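Local coordinates for A207R protein, arginine decarboxylase (PDB 2NV9) that decarboxylates arginine with the help of pyridoxal 5'-phosphate and belongs to a family generally assigned ornithine decarboxylase activity, at residues K48-E53 with Y353-T358; N65-S70 with I88-M93; G216-I221 with P253-A258. The protein carries 1 engineered substitution. All coordinates share one frame; numbering follows the deposited sequence.

Contact 1: residues K48-E53 with Y353-T358; sequences KCNNDE and YTNVLT. With PLP (pyridoxal-5'-phosphate), chain J.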
loop_
_atom_site.group_PDB
_atom_site.type_symbol
_atom_site.label_atom_id
_atom_site.label_comp_id
_atom_site.label_asym_id
_atom_site.label_seq_id
_atom_site.Cartn_x
_atom_site.Cartn_y
_atom_site.Cartn_z
ATOM N N LYS B 48 -14.053 5.813 3.270
ATOM C CA LYS B 48 -12.799 5.130 2.864
ATOM C C LYS B 48 -11.848 6.067 2.134
ATOM O O LYS B 48 -10.656 5.872 2.170
ATOM C CB LYS B 48 -13.075 3.909 2.011
ATOM C CG LYS B 48 -13.782 4.270 0.704
ATOM C CD LYS B 48 -13.878 3.061 -0.181
ATOM C CE LYS B 48 -14.542 3.488 -1.441
ATOM N NZ LYS B 48 -13.986 2.842 -2.662
ATOM N N CYS B 49 -12.374 7.104 1.504
ATOM C CA CYS B 49 -11.576 8.027 0.708
ATOM C C CYS B 49 -10.657 8.895 1.592
ATOM O O CYS B 49 -9.542 9.206 1.201
ATOM C CB CYS B 49 -12.498 8.916 -0.139
ATOM S SG CYS B 49 -11.650 10.070 -1.200
ATOM N N ASN B 50 -11.161 9.270 2.786
ATOM C CA ASN B 50 -10.401 10.055 3.758
ATOM C C ASN B 50 -11.185 10.018 5.070
ATOM O O ASN B 50 -12.275 10.552 5.163
ATOM C CB ASN B 50 -10.187 11.522 3.324
ATOM C CG ASN B 50 -9.151 12.268 4.201
ATOM O OD1 ASN B 50 -8.959 11.949 5.372
ATOM N ND2 ASN B 50 -8.509 13.290 3.625
ATOM N N ASN B 51 -10.619 9.361 6.057
ATOM C CA ASN B 51 -11.339 9.154 7.328
ATOM C C ASN B 51 -10.835 10.083 8.430
ATOM O O ASN B 51 -11.058 9.818 9.622
ATOM C CB ASN B 51 -11.210 7.695 7.764
ATOM C CG ASN B 51 -9.772 7.253 7.879
ATOM O OD1 ASN B 51 -8.826 8.073 7.832
ATOM N ND2 ASN B 51 -9.577 5.941 8.053
ATOM N N ASP B 52 -10.158 11.169 8.032
ATOM C CA ASP B 52 -9.756 12.226 8.969
ATOM C C ASP B 52 -10.943 12.627 9.897
ATOM O O ASP B 52 -12.048 12.927 9.417
ATOM C CB ASP B 52 -9.255 13.409 8.141
ATOM C CG ASP B 52 -8.846 14.609 8.985
ATOM O OD1 ASP B 52 -9.699 15.510 9.178
ATOM O OD2 ASP B 52 -7.686 14.638 9.453
ATOM N N GLU B 53 -10.720 12.625 11.221
ATOM C CA GLU B 53 -11.839 12.838 12.146
ATOM C C GLU B 53 -12.461 14.230 12.000
ATOM O O GLU B 53 -13.678 14.379 12.082
ATOM C CB GLU B 53 -11.416 12.649 13.605
ATOM C CG GLU B 53 -11.393 11.220 14.080
ATOM C CD GLU B 53 -10.911 11.138 15.514
ATOM O OE1 GLU B 53 -11.598 11.676 16.441
ATOM O OE2 GLU B 53 -9.799 10.566 15.701
ATOM N N TYR B 353 -7.757 9.486 -1.211
ATOM C CA TYR B 353 -6.954 8.243 -1.338
ATOM C C TYR B 353 -5.466 8.539 -1.160
ATOM O O TYR B 353 -4.609 8.058 -1.931
ATOM C CB TYR B 353 -7.234 7.496 -2.676
ATOM C CG TYR B 353 -8.700 7.252 -2.849
ATOM C CD1 TYR B 353 -9.363 6.304 -2.044
ATOM C CD2 TYR B 353 -9.447 7.969 -3.808
ATOM C CE1 TYR B 353 -10.755 6.086 -2.149
ATOM C CE2 TYR B 353 -10.821 7.778 -3.922
ATOM C CZ TYR B 353 -11.489 6.840 -3.078
ATOM O OH TYR B 353 -12.843 6.626 -3.206
ATOM N N THR B 354 -5.163 9.297 -0.095
ATOM C CA THR B 354 -3.787 9.690 0.131
ATOM C C THR B 354 -3.361 9.190 1.510
ATOM O O THR B 354 -2.776 8.124 1.620
ATOM C CB THR B 354 -3.565 11.227 -0.069
ATOM O OG1 THR B 354 -4.466 11.977 0.775
ATOM C CG2 THR B 354 -3.805 11.605 -1.547
ATOM N N ASN B 355 -3.714 9.916 2.546
ATOM C CA ASN B 355 -3.377 9.503 3.898
ATOM C C ASN B 355 -3.994 8.154 4.303
ATOM O O ASN B 355 -3.424 7.456 5.120
ATOM C CB ASN B 355 -3.759 10.580 4.898
ATOM C CG ASN B 355 -5.203 11.093 4.716
ATOM O OD1 ASN B 355 -5.475 11.832 3.791
ATOM N ND2 ASN B 355 -6.092 10.758 5.644
ATOM N N VAL B 356 -5.135 7.792 3.717
ATOM C CA VAL B 356 -5.777 6.512 4.075
ATOM C C VAL B 356 -4.991 5.275 3.663
ATOM O O VAL B 356 -5.154 4.194 4.250
ATOM C CB VAL B 356 -7.215 6.398 3.567
ATOM C CG1 VAL B 356 -8.134 7.439 4.311
ATOM C CG2 VAL B 356 -7.310 6.521 2.029
ATOM N N LEU B 357 -4.103 5.465 2.695
ATOM C CA LEU B 357 -3.316 4.390 2.113
ATOM C C LEU B 357 -1.865 4.297 2.638
ATOM O O LEU B 357 -1.032 3.557 2.084
ATOM C CB LEU B 357 -3.385 4.493 0.587
ATOM C CG LEU B 357 -4.765 4.050 0.063
ATOM C CD1 LEU B 357 -5.097 4.608 -1.324
ATOM C CD2 LEU B 357 -4.827 2.546 0.011
ATOM N N THR B 358 -1.577 5.007 3.721
ATOM C CA THR B 358 -0.203 5.021 4.253
ATOM C C THR B 358 0.207 3.642 4.802
ATOM O O THR B 358 -0.615 2.895 5.341
ATOM C CB THR B 358 0.011 6.067 5.359
ATOM O OG1 THR B 358 -0.791 5.732 6.452
ATOM C CG2 THR B 358 -0.378 7.439 4.920
HETATM N N1 PLP J . -18.992 3.938 -3.280
HETATM C C2 PLP J . -18.418 2.751 -3.475
HETATM C C2A PLP J . -19.252 1.449 -3.392
HETATM C C3 PLP J . -17.061 2.697 -3.800
HETATM O O3 PLP J . -16.527 1.480 -4.010
HETATM C C4 PLP J . -16.304 3.867 -3.899
HETATM C C4A PLP J . -14.771 3.826 -4.275
HETATM O O4A PLP J . -14.347 3.142 -5.244
HETATM C C5 PLP J . -16.948 5.085 -3.645
HETATM C C6 PLP J . -18.311 5.061 -3.346
HETATM C C5A PLP J . -16.292 6.466 -3.694
HETATM O O4P PLP J . -15.713 6.695 -5.005
HETATM P P PLP J . -15.212 8.130 -5.406
HETATM O O1P PLP J . -14.546 8.093 -6.731
HETATM O O2P PLP J . -16.365 9.186 -5.347
HETATM O O3P PLP J . -14.128 8.516 -4.258
HETATM O O HOH W 1 -7.018 9.959 2.036
HETATM O O HOH W 2 -6.344 14.651 4.632
#
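Cys49 lays its sulfur on a face of the Tyr353 ring: SG stands 3.8 Å from the centroid, offset toward the rim, and CB adds a CH-pi contact there. SG, anti to the backbone N (chi1 -178°), is directed onto the ring. The backbones are tied alongside by Tyr353 N donating to Cys49 O at 3.0 Å. Further along, Asn50 OD1 is gripped from opposite faces of its amide. Asp52 N closes an Asx turn on it at 3.0 Å, while Asn355 ND2 comes from well above the carbonyl plane, 3.1 Å away and almost straight at 176°. Asn50 ND2 is occupied too, by Gly351 O and a water that also donates to Asn355 OD1. Val356 packs beside them, CG1 on Asn50 CA at 3.5 Å and CG2 on Lys48 O at 3.4 Å. Phe361 of the second subunit packs on Tyr353 and Val356. Both segments begin at the cofactor: Tyr353 OH donates to PLP O3P over 2.5 Å, close to the plane of its ring, and Lys48 NZ is joined covalently to C4A, a bond stretched in the model. A lysine on the aldehyde carbon is the hallmark of PLP enzymes, here after strand 41-46 of a TIM barrel.

Contact 2: residues N65-S70 with I88-M93; sequences NFDCAS and IFAHTM. With PLP (pyridoxal-5'-phosphate), chain J.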
loop_
_atom_site.group_PDB
_atom_site.type_symbol
_atom_site.label_atom_id
_atom_site.label_comp_id
_atom_site.label_asym_id
_atom_site.label_seq_id
_atom_site.Cartn_x
_atom_site.Cartn_y
_atom_site.Cartn_z
ATOM N N ASN B 65 -24.562 12.738 4.969
ATOM C CA ASN B 65 -24.640 11.382 5.468
ATOM C C ASN B 65 -23.367 10.562 5.151
ATOM O O ASN B 65 -22.362 11.113 4.692
ATOM C CB ASN B 65 -25.951 10.731 4.988
ATOM C CG ASN B 65 -27.188 11.347 5.667
ATOM O OD1 ASN B 65 -27.058 12.211 6.518
ATOM N ND2 ASN B 65 -28.371 10.913 5.264
ATOM N N PHE B 66 -23.411 9.257 5.375
ATOM C CA PHE B 66 -22.205 8.440 5.318
ATOM C C PHE B 66 -22.350 7.094 4.611
ATOM O O PHE B 66 -23.374 6.394 4.738
ATOM C CB PHE B 66 -21.616 8.265 6.743
ATOM C CG PHE B 66 -21.187 9.540 7.352
ATOM C CD1 PHE B 66 -19.914 10.056 7.103
ATOM C CD2 PHE B 66 -22.061 10.257 8.153
ATOM C CE1 PHE B 66 -19.507 11.272 7.668
ATOM C CE2 PHE B 66 -21.669 11.470 8.749
ATOM C CZ PHE B 66 -20.406 11.975 8.515
ATOM N N ASP B 67 -21.318 6.763 3.830
ATOM C CA ASP B 67 -21.184 5.474 3.188
ATOM C C ASP B 67 -20.037 4.779 3.921
ATOM O O ASP B 67 -18.857 5.190 3.781
ATOM C CB ASP B 67 -20.872 5.657 1.667
ATOM C CG ASP B 67 -20.245 4.442 1.018
ATOM O OD1 ASP B 67 -19.702 4.591 -0.113
ATOM O OD2 ASP B 67 -20.254 3.343 1.589
ATOM N N CYS B 68 -20.368 3.748 4.695
ATOM C CA CYS B 68 -19.354 2.967 5.432
ATOM C C CYS B 68 -19.123 1.596 4.791
ATOM O O CYS B 68 -20.069 0.950 4.375
ATOM C CB CYS B 68 -19.751 2.797 6.902
ATOM S SG CYS B 68 -19.809 4.341 7.852
ATOM N N ALA B 69 -17.868 1.169 4.738
ATOM C CA ALA B 69 -17.462 -0.012 3.980
ATOM C C ALA B 69 -17.154 -1.240 4.859
ATOM O O ALA B 69 -16.968 -2.369 4.357
ATOM C CB ALA B 69 -16.241 0.336 3.142
ATOM N N SER B 70 -17.101 -1.008 6.169
ATOM C CA SER B 70 -16.674 -2.020 7.134
ATOM C C SER B 70 -17.130 -1.603 8.566
ATOM O O SER B 70 -17.591 -0.492 8.779
ATOM C CB SER B 70 -15.153 -2.135 7.126
ATOM O OG SER B 70 -14.542 -0.912 7.536
ATOM N N ILE B 88 -25.281 4.230 5.317
ATOM C CA ILE B 88 -25.530 3.084 4.430
ATOM C C ILE B 88 -24.253 2.189 4.424
ATOM O O ILE B 88 -23.154 2.684 4.255
ATOM C CB ILE B 88 -25.906 3.544 2.991
ATOM C CG1 ILE B 88 -27.162 4.459 3.005
ATOM C CG2 ILE B 88 -26.035 2.311 2.028
ATOM C CD1 ILE B 88 -27.439 5.084 1.517
ATOM N N PHE B 89 -24.420 0.906 4.674
ATOM C CA PHE B 89 -23.326 -0.060 4.687
ATOM C C PHE B 89 -23.158 -0.456 3.175
ATOM O O PHE B 89 -23.626 -1.525 2.741
ATOM C CB PHE B 89 -23.699 -1.289 5.515
ATOM C CG PHE B 89 -22.514 -2.115 5.972
ATOM C CD1 PHE B 89 -21.275 -2.032 5.315
ATOM C CD2 PHE B 89 -22.645 -2.989 7.045
ATOM C CE1 PHE B 89 -20.190 -2.807 5.718
ATOM C CE2 PHE B 89 -21.571 -3.766 7.470
ATOM C CZ PHE B 89 -20.324 -3.668 6.787
ATOM N N ALA B 90 -22.549 0.435 2.412
ATOM C CA ALA B 90 -22.582 0.291 0.913
ATOM C C ALA B 90 -21.427 -0.562 0.409
ATOM O O ALA B 90 -20.597 -0.130 -0.392
ATOM C CB ALA B 90 -22.605 1.668 0.214
ATOM N N HIS B 91 -21.379 -1.786 0.883
ATOM C CA HIS B 91 -20.369 -2.745 0.435
ATOM C C HIS B 91 -21.115 -4.057 0.234
ATOM O O HIS B 91 -21.631 -4.633 1.188
ATOM C CB HIS B 91 -19.247 -2.921 1.510
ATOM C CG HIS B 91 -18.030 -3.634 0.990
ATOM N ND1 HIS B 91 -18.107 -4.649 0.059
ATOM C CD2 HIS B 91 -16.723 -3.497 1.290
ATOM C CE1 HIS B 91 -16.895 -5.084 -0.219
ATOM N NE2 HIS B 91 -16.033 -4.385 0.500
ATOM N N THR B 92 -21.122 -4.578 -0.988
ATOM C CA THR B 92 -21.925 -5.768 -1.308
ATOM C C THR B 92 -21.409 -7.070 -0.651
ATOM O O THR B 92 -22.078 -8.093 -0.685
ATOM C CB THR B 92 -22.009 -5.986 -2.864
ATOM O OG1 THR B 92 -20.711 -6.269 -3.364
ATOM C CG2 THR B 92 -22.600 -4.753 -3.607
ATOM N N MET B 93 -20.219 -7.000 -0.063
ATOM C CA MET B 93 -19.637 -8.144 0.628
ATOM C C MET B 93 -19.257 -7.788 2.061
ATOM O O MET B 93 -18.280 -7.075 2.296
ATOM C CB MET B 93 -18.411 -8.660 -0.129
ATOM C CG MET B 93 -18.736 -9.323 -1.457
ATOM S SD MET B 93 -19.751 -10.801 -1.267
ATOM C CE MET B 93 -20.133 -11.172 -2.976
HETATM N N1 PLP J . -18.992 3.938 -3.280
HETATM C C2 PLP J . -18.418 2.751 -3.475
HETATM C C2A PLP J . -19.252 1.449 -3.392
HETATM C C3 PLP J . -17.061 2.697 -3.800
HETATM O O3 PLP J . -16.527 1.480 -4.010
HETATM C C4 PLP J . -16.304 3.867 -3.899
HETATM C C4A PLP J . -14.771 3.826 -4.275
HETATM O O4A PLP J . -14.347 3.142 -5.244
HETATM C C5 PLP J . -16.948 5.085 -3.645
HETATM C C6 PLP J . -18.311 5.061 -3.346
HETATM C C5A PLP J . -16.292 6.466 -3.694
HETATM O O4P PLP J . -15.713 6.695 -5.005
HETATM P P PLP J . -15.212 8.130 -5.406
HETATM O O1P PLP J . -14.546 8.093 -6.731
HETATM O O2P PLP J . -16.365 9.186 -5.347
HETATM O O3P PLP J . -14.128 8.516 -4.258
HETATM O O HOH W 3 -17.817 -5.045 4.064
#
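Backbone bonds pair Ile88 with both neighbours of Asp67, the usual parallel pattern: Ile88 N donates to Phe66 O at 2.9 Å, and Cys68 N returns a bond to Ile88 O at 3.0 Å. Beyond them the pairing frays. Ala90 N reaches Cys68 O weakly and at a bent angle, Phe89 CA makes a CA-H...O contact with the same oxygen, and inverse gamma turns centred on Phe89 and Ala90 take the chain out of the strand.

Among side chains, Asp67 meets Ala90 with OD2 3.2 Å from CB, and its other oxygen, OD1, lies 3.3 Å from PLP N1. Phe89, its CG anti to the backbone N (chi1 -161°), swings its ring alongside the other segment, so that Ala69 O lies in the ring plane at the edge, 3.5 Å from CE1. The same carbonyl has His91 CD2 at 3.3 Å.

Water and histidine bonds finish the set. One water donates to Ala69 O and to Met93 O, bridging the segments past the end of the strands. His91 ND1 accepts from Met93 N, and NE2 is bonded to Cys322 O of the second subunit, which together should hold the imidazole's rotation.

The segments carry the strands 65-68 and 87-89 of a beta-alpha-beta unit whose helix, 71-79, packs Ile74 against both Cys68 and Phe89. Asp67 and Ile88 point to the other side of the sheet; strand 41-46 bonds along the far edge of 65-68, and Ile88, Phe89 and Ala90 rest their side chains on strand 109-112.

Contact 3: residues G216-I221 with P253-A258; sequences GLHADI and PGRFFA. With PLP (pyridoxal-5'-phosphate), chain J.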
loop_
_atom_site.group_PDB
_atom_site.type_symbol
_atom_site.label_atom_id
_atom_site.label_comp_id
_atom_site.label_asym_id
_atom_site.label_seq_id
_atom_site.Cartn_x
_atom_site.Cartn_y
_atom_site.Cartn_z
ATOM N N GLY B 216 -17.533 8.585 -7.779
ATOM C CA GLY B 216 -16.734 8.736 -9.034
ATOM C C GLY B 216 -16.452 10.160 -9.453
ATOM O O GLY B 216 -15.475 10.404 -10.116
ATOM N N LEU B 217 -17.274 11.106 -9.014
ATOM C CA LEU B 217 -17.157 12.494 -9.495
ATOM C C LEU B 217 -15.995 13.281 -8.865
ATOM O O LEU B 217 -15.681 13.129 -7.670
ATOM C CB LEU B 217 -18.449 13.270 -9.247
ATOM C CG LEU B 217 -19.749 12.681 -9.746
ATOM C CD1 LEU B 217 -20.914 13.493 -9.225
ATOM C CD2 LEU B 217 -19.704 12.698 -11.267
ATOM N N HIS B 218 -15.369 14.115 -9.703
ATOM C CA HIS B 218 -14.405 15.077 -9.237
ATOM C C HIS B 218 -15.093 16.410 -9.013
ATOM O O HIS B 218 -16.083 16.769 -9.696
ATOM C CB HIS B 218 -13.317 15.287 -10.299
ATOM C CG HIS B 218 -12.299 14.192 -10.351
ATOM N ND1 HIS B 218 -12.415 13.106 -11.190
ATOM C CD2 HIS B 218 -11.120 14.048 -9.700
ATOM C CE1 HIS B 218 -11.351 12.337 -11.049
ATOM N NE2 HIS B 218 -10.557 12.881 -10.143
ATOM N N ALA B 219 -14.531 17.161 -8.084
ATOM C CA ALA B 219 -14.873 18.558 -7.964
ATOM C C ALA B 219 -13.886 19.320 -8.838
ATOM O O ALA B 219 -12.927 19.869 -8.334
ATOM C CB ALA B 219 -14.820 19.014 -6.500
ATOM N N ASP B 220 -14.148 19.356 -10.149
ATOM C CA ASP B 220 -13.257 20.007 -11.111
ATOM C C ASP B 220 -13.564 21.489 -11.151
ATOM O O ASP B 220 -14.683 21.895 -11.473
ATOM C CB ASP B 220 -13.380 19.380 -12.519
ATOM C CG ASP B 220 -12.751 17.998 -12.596
ATOM O OD1 ASP B 220 -11.699 17.786 -11.962
ATOM O OD2 ASP B 220 -13.301 17.131 -13.287
ATOM N N ILE B 221 -12.550 22.276 -10.821
ATOM C CA ILE B 221 -12.657 23.716 -10.708
ATOM C C ILE B 221 -11.795 24.420 -11.770
ATOM O O ILE B 221 -10.606 24.104 -11.930
ATOM C CB ILE B 221 -12.234 24.168 -9.306
ATOM C CG1 ILE B 221 -13.071 23.430 -8.238
ATOM C CG2 ILE B 221 -12.331 25.690 -9.192
ATOM C CD1 ILE B 221 -12.410 23.319 -6.840
ATOM N N PRO B 253 -20.385 9.955 -2.701
ATOM C CA PRO B 253 -19.160 10.611 -3.204
ATOM C C PRO B 253 -18.005 10.518 -2.192
ATOM O O PRO B 253 -18.229 10.678 -0.988
ATOM C CB PRO B 253 -19.599 12.067 -3.411
ATOM C CG PRO B 253 -20.683 12.264 -2.340
ATOM C CD PRO B 253 -21.384 10.931 -2.196
ATOM N N GLY B 254 -16.785 10.245 -2.664
ATOM C CA GLY B 254 -15.618 10.335 -1.758
ATOM C C GLY B 254 -14.719 11.488 -2.227
ATOM O O GLY B 254 -14.639 12.543 -1.592
ATOM N N ARG B 255 -14.083 11.282 -3.381
ATOM C CA ARG B 255 -13.128 12.240 -3.931
ATOM C C ARG B 255 -13.696 13.652 -4.147
ATOM O O ARG B 255 -12.966 14.622 -3.966
ATOM C CB ARG B 255 -12.478 11.688 -5.231
ATOM C CG ARG B 255 -13.488 11.329 -6.331
ATOM C CD ARG B 255 -12.900 10.310 -7.414
ATOM N NE ARG B 255 -11.481 10.543 -7.570
ATOM C CZ ARG B 255 -10.511 9.636 -7.512
ATOM N NH1 ARG B 255 -10.732 8.328 -7.283
ATOM N NH2 ARG B 255 -9.273 10.059 -7.712
ATOM N N PHE B 256 -14.983 13.767 -4.483
ATOM C CA PHE B 256 -15.613 15.083 -4.682
ATOM C C PHE B 256 -15.301 16.025 -3.508
ATOM O O PHE B 256 -14.931 17.174 -3.710
ATOM C CB PHE B 256 -17.136 14.971 -4.909
ATOM C CG PHE B 256 -17.797 16.283 -5.249
ATOM C CD1 PHE B 256 -17.992 16.665 -6.601
ATOM C CD2 PHE B 256 -18.216 17.154 -4.245
ATOM C CE1 PHE B 256 -18.600 17.888 -6.918
ATOM C CE2 PHE B 256 -18.811 18.383 -4.569
ATOM C CZ PHE B 256 -19.000 18.747 -5.900
ATOM N N PHE B 257 -15.446 15.495 -2.291
ATOM C CA PHE B 257 -15.252 16.288 -1.077
ATOM C C PHE B 257 -13.825 16.212 -0.541
ATOM O O PHE B 257 -13.309 17.196 -0.068
ATOM C CB PHE B 257 -16.272 15.877 0.012
ATOM C CG PHE B 257 -17.693 16.184 -0.355
ATOM C CD1 PHE B 257 -18.116 17.506 -0.515
ATOM C CD2 PHE B 257 -18.614 15.158 -0.552
ATOM C CE1 PHE B 257 -19.422 17.808 -0.870
ATOM C CE2 PHE B 257 -19.945 15.457 -0.909
ATOM C CZ PHE B 257 -20.339 16.779 -1.066
ATOM N N ALA B 258 -13.185 15.059 -0.650
ATOM C CA ALA B 258 -11.883 14.851 -0.034
ATOM C C ALA B 258 -10.671 15.430 -0.827
ATOM O O ALA B 258 -9.710 15.918 -0.226
ATOM C CB ALA B 258 -11.688 13.369 0.346
HETATM N N1 PLP J . -18.992 3.938 -3.280
HETATM C C2 PLP J . -18.418 2.751 -3.475
HETATM C C2A PLP J . -19.252 1.449 -3.392
HETATM C C3 PLP J . -17.061 2.697 -3.800
HETATM O O3 PLP J . -16.527 1.480 -4.010
HETATM C C4 PLP J . -16.304 3.867 -3.899
HETATM C C4A PLP J . -14.771 3.826 -4.275
HETATM O O4A PLP J . -14.347 3.142 -5.244
HETATM C C5 PLP J . -16.948 5.085 -3.645
HETATM C C6 PLP J . -18.311 5.061 -3.346
HETATM C C5A PLP J . -16.292 6.466 -3.694
HETATM O O4P PLP J . -15.713 6.695 -5.005
HETATM P P PLP J . -15.212 8.130 -5.406
HETATM O O1P PLP J . -14.546 8.093 -6.731
HETATM O O2P PLP J . -16.365 9.186 -5.347
HETATM O O3P PLP J . -14.128 8.516 -4.258
HETATM O O HOH W 4 -16.831 11.725 -5.575
HETATM O O HOH W 5 -12.825 15.830 -6.391
#
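Phosphate oxygen O2P of PLP is gripped from both segments: Gly216 N donates to it at 2.8 Å in a nearly straight line (178°), and Gly254 N at 2.9 Å. A water adds a third bond, 2.6 Å from O2P, and that water also donates to Leu217 O and accepts from Phe256 N, so it joins the two backbones as well as the phosphate. The next amide, Arg255 N, bonds O3P at 2.9 Å. Gly254 suits its place because a CB would run into O3P, and at the positive phi of Gly216 a CB would press on the carbonyl O of the residue before. This phosphate-binding site follows strands 210-212 and 248-251 of the eight-stranded TIM barrel, and the phosphate sits at the start of the short helix 255-258, whose dipole would be expected to favour the negative charge.

Arg255 leaves its backbone with CG between N and the carbonyl carbon (chi1 58°), then bends at chi3. That course carries CG past Leu217 O and CD over a face of the His218 ring. The ring and guanidinium planes are 54° apart, with His218 NE2 3.6 Å from Arg255 NE. O1P lies at the edge of the guanidinium, near its plane, while NH1 is bonded to Ser179 OG and NH2 forms a salt bridge with Glu296.

Next along the helix, the Phe256 ring receives Ala219 CB over one face, 4.0 Å from the centroid. Leu217 CB touches it obliquely, and Trp34 of helix 24-37 meets it edge-to-face. A second water accepts a hydrogen bond from Ala219 N at 2.7 Å and donates one to Arg255 O.

Overall arrangement
Along the chain, segments 48-53 and 353-358 enclose the other two contacts, and contact 2 closes before contact 3 opens. Contacts 2 and 3 belong to the barrel domain, on or just after strands 65-68, 87-89, 210-212 and 248-251 of one parallel sheet; 48-53 follows strand 41-46 of that sheet. Segment 353-358 instead lies between two strands of the mixed sheet, so contact 1 joins the two sheets' loops. Centres lie 14 to 18 Å apart. Contacts 1 and 3 touch; 1 and 2 also meet the second subunit. All three touch one PLP, contact 3 holding its phosphate, contact 1 supplying the lysine link and contact 2 lying by the ring nitrogen, so the cofactor site draws on both parts of the chain.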